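Local atomic coordinates of DUF5037 domain-containing protein (Ruminococcus gnavus, PDB entry 4GL6), a protein that is of unknown function, a member of the DUF5037 family whose biochemical role in this gut bacterium has not been established. Residues T12-Q15 against E16-E20; D73-G76 against Q77-L80. One frame throughout, in Å; residues are numbered along the deposited sequence.

Contact 1: T12-Q15 against E16-E20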
loop_
_atom_site.group_PDB
_atom_site.type_symbol
_atom_site.label_atom_id
_atom_site.label_comp_id
_atom_site.label_asym_id
_atom_site.label_seq_id
_atom_site.Cartn_x
_atom_site.Cartn_y
_atom_site.Cartn_z
ATOM N N THR A 12 -14.874 -17.284 -0.426
ATOM C CA THR A 12 -15.475 -18.038 -1.538
ATOM C C THR A 12 -15.647 -17.169 -2.781
ATOM O O THR A 12 -15.352 -17.618 -3.890
ATOM C CB THR A 12 -16.829 -18.658 -1.146
ATOM O OG1 THR A 12 -16.625 -19.515 -0.025
ATOM C CG2 THR A 12 -17.444 -19.476 -2.298
ATOM N N TYR A 13 -16.098 -15.931 -2.587
ATOM C CA TYR A 13 -16.253 -14.997 -3.701
ATOM C C TYR A 13 -14.911 -14.717 -4.408
ATOM O O TYR A 13 -14.821 -14.857 -5.625
ATOM C CB TYR A 13 -16.926 -13.677 -3.263
ATOM C CG TYR A 13 -16.620 -12.552 -4.222
ATOM C CD1 TYR A 13 -17.254 -12.472 -5.462
ATOM C CD2 TYR A 13 -15.630 -11.611 -3.924
ATOM C CE1 TYR A 13 -16.935 -11.456 -6.364
ATOM C CE2 TYR A 13 -15.300 -10.608 -4.822
ATOM C CZ TYR A 13 -15.949 -10.530 -6.041
ATOM O OH TYR A 13 -15.629 -9.510 -6.902
ATOM N N LEU A 14 -13.903 -14.306 -3.638
ATOM C CA LEU A 14 -12.572 -13.971 -4.169
ATOM C C LEU A 14 -11.937 -15.118 -4.957
ATOM O O LEU A 14 -11.395 -14.891 -6.057
ATOM C CB LEU A 14 -11.634 -13.481 -3.053
ATOM C CG LEU A 14 -11.946 -12.099 -2.465
ATOM C CD1 LEU A 14 -11.124 -11.767 -1.231
ATOM C CD2 LEU A 14 -11.697 -11.021 -3.506
ATOM N N GLN A 15 -12.053 -16.339 -4.424
ATOM C CA GLN A 15 -11.536 -17.530 -5.101
ATOM C C GLN A 15 -12.274 -17.787 -6.415
ATOM O O GLN A 15 -11.629 -18.015 -7.438
ATOM C CB GLN A 15 -11.571 -18.763 -4.190
ATOM C CG GLN A 15 -11.121 -20.055 -4.877
ATOM C CD GLN A 15 -10.789 -21.170 -3.912
ATOM O OE1 GLN A 15 -11.255 -21.190 -2.772
ATOM N NE2 GLN A 15 -9.993 -22.125 -4.375
ATOM N N GLU A 16 -13.608 -17.752 -6.371
ATOM C CA GLU A 16 -14.434 -17.908 -7.575
ATOM C C GLU A 16 -14.174 -16.806 -8.606
ATOM O O GLU A 16 -14.158 -17.083 -9.795
ATOM C CB GLU A 16 -15.936 -17.948 -7.243
ATOM C CG GLU A 16 -16.404 -19.244 -6.581
ATOM C CD GLU A 16 -17.895 -19.252 -6.218
ATOM O OE1 GLU A 16 -18.551 -18.186 -6.260
ATOM O OE2 GLU A 16 -18.421 -20.338 -5.882
ATOM N N GLU A 17 -13.943 -15.577 -8.151
ATOM C CA GLU A 17 -13.718 -14.445 -9.062
ATOM C C GLU A 17 -12.313 -14.402 -9.680
ATOM O O GLU A 17 -12.184 -13.969 -10.822
ATOM C CB GLU A 17 -14.008 -13.114 -8.341
ATOM C CG GLU A 17 -14.078 -11.854 -9.218
ATOM C CD GLU A 17 -15.255 -11.811 -10.192
ATOM O OE1 GLU A 17 -16.196 -12.632 -10.089
ATOM O OE2 GLU A 17 -15.255 -10.925 -11.073
ATOM N N TYR A 18 -11.285 -14.858 -8.954
ATOM C CA TYR A 18 -9.883 -14.707 -9.403
ATOM C C TYR A 18 -8.980 -15.949 -9.565
ATOM O O TYR A 18 -7.827 -15.792 -9.972
ATOM C CB TYR A 18 -9.205 -13.654 -8.492
ATOM C CG TYR A 18 -9.906 -12.305 -8.492
ATOM C CD1 TYR A 18 -10.041 -11.578 -9.676
ATOM C CD2 TYR A 18 -10.419 -11.741 -7.323
ATOM C CE1 TYR A 18 -10.675 -10.344 -9.705
ATOM C CE2 TYR A 18 -11.056 -10.496 -7.342
ATOM C CZ TYR A 18 -11.178 -9.803 -8.543
ATOM O OH TYR A 18 -11.783 -8.580 -8.622
ATOM N N GLY A 19 -9.456 -17.158 -9.244
ATOM C CA GLY A 19 -8.661 -18.401 -9.443
ATOM C C GLY A 19 -7.779 -18.888 -8.298
ATOM O O GLY A 19 -7.681 -20.092 -8.077
ATOM N N GLU A 20 -7.125 -17.960 -7.596
ATOM C CA GLU A 20 -6.279 -18.264 -6.429
ATOM C C GLU A 20 -7.149 -18.411 -5.200
ATOM O O GLU A 20 -8.329 -18.075 -5.236
ATOM C CB GLU A 20 -5.353 -17.095 -6.109
ATOM C CG GLU A 20 -4.416 -16.678 -7.202
ATOM C CD GLU A 20 -3.632 -15.456 -6.798
ATOM O OE1 GLU A 20 -3.077 -15.417 -5.674
ATOM O OE2 GLU A 20 -3.576 -14.532 -7.623
#
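Y13 and E17, one helical turn apart, run side by side in the same direction. The contact is a CH-pi one: E17 CB lies over one face of the Y13 ring, 4.2 Å from the ring centroid. With chi1 at 158° the Y13 ring is turned away from its own N and lies along E17, and the bend of E17 at chi2 brings its CG to 3.6 Å from Y13 OH, with its carboxylate plane turned just 17° from the ring. E17 CG also lies over the centre of one face of the Y18 ring, so the aliphatic part of E17 touches both tyrosine rings. The hydroxyls of Y13 and Y18 are both hydrogen-bonded to D73 OD2, so an alanine in place of Y13 is likely to leave E17 without one of its aromatic neighbours and deprive D73 OD2 of one of its two tyrosine hydroxyls.

These residues form the last turns of helix 6-18. Its backbone ladder runs E16 N to T12 O (3.0 Å), E17 N to Y13 O (2.8 Å), Y18 N to L14 O (2.9 Å) and G19 N to Q15 O (3.0 Å). G19 leaves the helix with a positive phi of 91°, a conformation that favours glycine, and the chain turns back so that E20 O takes a CA-H...O contact from Q15 CA.

Apolar contact comes from L14, whose CD2 meets the Y18 ring in plane, at its edge, 3.9 Å from CE2.

Contact 2: D73-G76 against Q77-L80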
loop_
_atom_site.group_PDB
_atom_site.type_symbol
_atom_site.label_atom_id
_atom_site.label_comp_id
_atom_site.label_asym_id
_atom_site.label_seq_id
_atom_site.Cartn_x
_atom_site.Cartn_y
_atom_site.Cartn_z
ATOM N N ASP A 73 -14.260 -5.002 -4.105
ATOM C CA ASP A 73 -13.403 -6.081 -3.539
ATOM C C ASP A 73 -11.955 -5.736 -3.211
ATOM O O ASP A 73 -11.298 -6.462 -2.453
ATOM C CB ASP A 73 -13.468 -7.375 -4.372
ATOM C CG ASP A 73 -12.889 -7.248 -5.790
ATOM O OD1 ASP A 73 -12.046 -6.370 -6.090
ATOM O OD2 ASP A 73 -13.280 -8.101 -6.619
ATOM N N GLY A 74 -11.476 -4.645 -3.806
ATOM C CA GLY A 74 -10.140 -4.133 -3.569
ATOM C C GLY A 74 -8.996 -4.874 -4.210
ATOM O O GLY A 74 -7.857 -4.506 -3.952
ATOM N N TYR A 75 -9.274 -5.878 -5.051
ATOM C CA TYR A 75 -8.209 -6.717 -5.600
ATOM C C TYR A 75 -7.449 -6.074 -6.727
ATOM O O TYR A 75 -6.233 -6.250 -6.805
ATOM C CB TYR A 75 -8.694 -8.131 -5.990
ATOM C CG TYR A 75 -7.537 -9.100 -6.247
ATOM C CD1 TYR A 75 -6.575 -9.341 -5.254
ATOM C CD2 TYR A 75 -7.393 -9.769 -7.470
ATOM C CE1 TYR A 75 -5.505 -10.198 -5.468
ATOM C CE2 TYR A 75 -6.318 -10.640 -7.691
ATOM C CZ TYR A 75 -5.379 -10.846 -6.679
ATOM O OH TYR A 75 -4.312 -11.697 -6.822
ATOM N N GLY A 76 -8.140 -5.348 -7.604
ATOM C CA GLY A 76 -7.466 -4.627 -8.707
ATOM C C GLY A 76 -6.482 -3.619 -8.134
ATOM O O GLY A 76 -5.336 -3.484 -8.586
ATOM N N GLN A 77 -6.962 -2.945 -7.105
ATOM C CA GLN A 77 -6.198 -2.014 -6.308
ATOM C C GLN A 77 -4.929 -2.677 -5.737
ATOM O O GLN A 77 -3.846 -2.099 -5.792
ATOM C CB GLN A 77 -7.112 -1.534 -5.171
ATOM C CG GLN A 77 -6.710 -0.272 -4.479
ATOM C CD GLN A 77 -7.805 0.215 -3.547
ATOM O OE1 GLN A 77 -8.627 1.083 -3.892
ATOM N NE2 GLN A 77 -7.874 -0.408 -2.390
ATOM N N ARG A 78 -5.080 -3.882 -5.189
ATOM C CA ARG A 78 -3.953 -4.644 -4.615
ATOM C C ARG A 78 -2.897 -4.996 -5.651
ATOM O O ARG A 78 -1.703 -4.901 -5.369
ATOM C CB ARG A 78 -4.431 -5.930 -3.905
ATOM C CG ARG A 78 -3.344 -6.925 -3.484
ATOM C CD ARG A 78 -2.314 -6.273 -2.567
ATOM N NE ARG A 78 -0.993 -6.880 -2.687
ATOM C CZ ARG A 78 0.156 -6.311 -2.308
ATOM N NH1 ARG A 78 0.200 -5.089 -1.791
ATOM N NH2 ARG A 78 1.291 -6.967 -2.481
ATOM N N LEU A 79 -3.342 -5.423 -6.823
ATOM C CA LEU A 79 -2.429 -5.751 -7.909
ATOM C C LEU A 79 -1.607 -4.527 -8.331
ATOM O O LEU A 79 -0.423 -4.676 -8.665
ATOM C CB LEU A 79 -3.188 -6.322 -9.109
ATOM C CG LEU A 79 -3.933 -7.644 -8.908
ATOM C CD1 LEU A 79 -4.779 -7.944 -10.151
ATOM C CD2 LEU A 79 -2.972 -8.773 -8.595
ATOM N N LEU A 80 -2.220 -3.334 -8.308
ATOM C CA LEU A 80 -1.502 -2.090 -8.622
ATOM C C LEU A 80 -0.464 -1.799 -7.502
ATOM O O LEU A 80 0.681 -1.470 -7.804
ATOM C CB LEU A 80 -2.463 -0.915 -8.889
ATOM C CG LEU A 80 -3.250 -0.881 -10.221
ATOM C CD1 LEU A 80 -4.308 0.216 -10.208
ATOM C CD2 LEU A 80 -2.354 -0.675 -11.440
#
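Y75 and L79 are set at a slant to each other, the leucine lying over one face of the tyrosine ring. L79 CG stands 4.2 Å from the ring centroid, 18° off the normal and displaced toward the rim, in a CH-pi contact. The leucine's branches spread along the ring: CD2 approaches Y75 CZ to 3.7 Å and lies equally near Y75 OH, while CD1 is near CE2. A first torsion of -166° carries the Y75 ring away from its own N, along the helix flank to L79. Other aromatic side chains, Y18, F22 and F54, also meet this ring, and its hydroxyl is hydrogen-bonded to E20, so the polar end of a buried tyrosine is satisfied.

The pair spans the first turn of helix 75-95 and the start of the next, and G74 occupies the N-cap position. Just before it, D73 makes an Asx turn: its OD1 accepts from Y75 N at 3.0 Å in an almost straight bond, the N-H coming from above the carboxylate plane. G74 itself has a positive phi of 75°, which favours glycine. The first helical rungs follow, with R78 N bonded to G74 O (3.1 Å), L79 N to Y75 O (3.0 Å) and L80 N to G76 O (3.1 Å).

R78 packs its CB against Y75 O and sends its guanidinium group away to salt bridges with D49 and E85. Q77 sets its CB against G74 O and offers OE1 to I107 N, and L80 packs on W122 and Y125.

How the contacts relate
Contact 1 comes first along the chain, at the C-terminal end of helix 6-18, and contact 2 follows at the start of helix 75-95. Between them run the strands of the antiparallel sheet, 22-28, 40-46, 54-59 and 69-70. Their centres are about 13 Å apart, yet they touch directly, through D73 and the tyrosines that both contacts contribute. One helix end is thus joined to the other helix's beginning. Contact 1 is superficial and contact 2 buried, nearer the chain's centre; the far end of helix 75-95 leads on to strand 99-104 of the mixed sheet.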